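Local coordinates for peroxisomal catalase A (Saccharomyces cerevisiae, PDB 1A4E), which is a heme-containing homotetramer that probably breaks down hydrogen peroxide made by peroxisomal oxidases into water and oxygen, at residues T268-D271 with A272-P276. Numbering follows the deposited sequence.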
# COMPACT_ATOMS: atom_id res chain seq x y z
N THR B 268 -12.01 -21.33 -39.47
CA THR B 268 -11.30 -22.53 -39.04
C THR B 268 -9.79 -22.32 -39.15
O THR B 268 -9.30 -21.30 -39.63
CB THR B 268 -11.73 -23.75 -39.89
OG1 THR B 268 -11.39 -23.49 -41.25
CG2 THR B 268 -13.21 -24.03 -39.73
N GLU B 269 -9.04 -23.31 -38.67
CA GLU B 269 -7.58 -23.27 -38.75
C GLU B 269 -7.10 -23.34 -40.21
O GLU B 269 -6.13 -22.68 -40.58
CB GLU B 269 -7.08 -24.42 -37.92
CG GLU B 269 -5.58 -24.39 -37.65
CD GLU B 269 -5.05 -25.55 -36.82
OE1 GLU B 269 -5.75 -26.54 -36.59
OE2 GLU B 269 -3.90 -25.46 -36.39
N ARG B 270 -7.82 -24.12 -41.05
CA ARG B 270 -7.57 -24.25 -42.49
C ARG B 270 -7.76 -22.92 -43.20
O ARG B 270 -6.92 -22.54 -44.02
CB ARG B 270 -8.53 -25.33 -43.02
CG ARG B 270 -8.88 -25.44 -44.51
CD ARG B 270 -10.08 -26.41 -44.52
NE ARG B 270 -10.99 -26.39 -45.66
CZ ARG B 270 -11.97 -25.48 -45.86
NH1 ARG B 270 -12.20 -24.46 -45.02
NH2 ARG B 270 -12.80 -25.64 -46.90
N ASP B 271 -8.83 -22.16 -42.89
CA ASP B 271 -9.02 -20.84 -43.47
C ASP B 271 -7.93 -19.88 -43.03
O ASP B 271 -7.50 -19.04 -43.83
CB ASP B 271 -10.33 -20.21 -43.05
CG ASP B 271 -11.59 -20.97 -43.37
OD1 ASP B 271 -11.70 -21.53 -44.46
OD2 ASP B 271 -12.48 -20.99 -42.52
N ALA B 272 -7.47 -20.01 -41.78
CA ALA B 272 -6.41 -19.17 -41.24
C ALA B 272 -5.10 -19.34 -41.99
O ALA B 272 -4.38 -18.36 -42.20
CB ALA B 272 -6.16 -19.50 -39.78
N LYS B 273 -4.81 -20.57 -42.44
CA LYS B 273 -3.62 -20.88 -43.23
C LYS B 273 -3.70 -20.29 -44.62
O LYS B 273 -2.68 -19.95 -45.21
CB LYS B 273 -3.43 -22.38 -43.35
CG LYS B 273 -2.92 -23.02 -42.07
CD LYS B 273 -3.12 -24.52 -42.17
CE LYS B 273 -2.49 -25.24 -40.98
NZ LYS B 273 -2.89 -26.64 -40.94
N LYS B 274 -4.91 -20.12 -45.17
CA LYS B 274 -5.07 -19.55 -46.50
C LYS B 274 -5.06 -18.03 -46.49
O LYS B 274 -5.01 -17.43 -47.57
CB LYS B 274 -6.38 -20.02 -47.13
CG LYS B 274 -6.65 -21.51 -47.35
CD LYS B 274 -8.15 -21.57 -47.63
CE LYS B 274 -8.80 -22.94 -47.90
NZ LYS B 274 -10.26 -22.82 -47.90
N LEU B 275 -5.12 -17.36 -45.33
CA LEU B 275 -5.16 -15.90 -45.27
C LEU B 275 -3.85 -15.24 -45.67
O LEU B 275 -2.79 -15.80 -45.35
CB LEU B 275 -5.52 -15.41 -43.86
CG LEU B 275 -6.94 -15.48 -43.31
CD1 LEU B 275 -6.90 -15.03 -41.86
CD2 LEU B 275 -7.89 -14.57 -44.09
N PRO B 276 -3.85 -14.08 -46.35
CA PRO B 276 -2.66 -13.29 -46.68
C PRO B 276 -1.92 -12.60 -45.53
O PRO B 276 -0.90 -11.93 -45.73
CB PRO B 276 -3.17 -12.31 -47.72
CG PRO B 276 -4.61 -12.09 -47.33
CD PRO B 276 -5.04 -13.50 -46.98
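Asp271 and Lys274 meet on the outer side of a short surface helix, 269-274, which follows directly on strand 259-267 of the catalase beta-barrel and opens with a capping box. Thr268 is its N-cap: Asp271 N gives a weak bond to Thr268 OG1, while the Asp271 side chain folds back so that OD2 accepts from Thr268 N at 3.1 Å, nearly straight at 169°, the N-H meeting the anti side of the carboxylate 32° out of its plane. With CG beside its own backbone N (chi1 -58°), Asp271 is turned back toward this first turn.

Its other oxygen serves the charges. Arg270 NH1 makes a salt bridge to Asp271 OD1 at 3.0 Å, and Lys274 NZ adds a long one to the same OD1 at 3.9 Å. An asparagine in place of Asp271 would probably leave Arg270 and Lys274, two like charges close together, without the carboxylate that offsets them.

Main-chain bonds wind the short helix itself. Ala272 N donates to Thr268 O and Lys273 N to Glu269 O, both at 3.1 Å; Lys274 N makes weak bonds to Arg270 O and Asp271 O. Toward the protein, Ala272 rests on Tyr214 of strand 212-221 and Leu275 on Phe291.

Lys274 runs alongside Arg270, its CG 3.5 Å from Arg270 O, and its NZ ends 3.7 Å above the centre of the guanidinium plane.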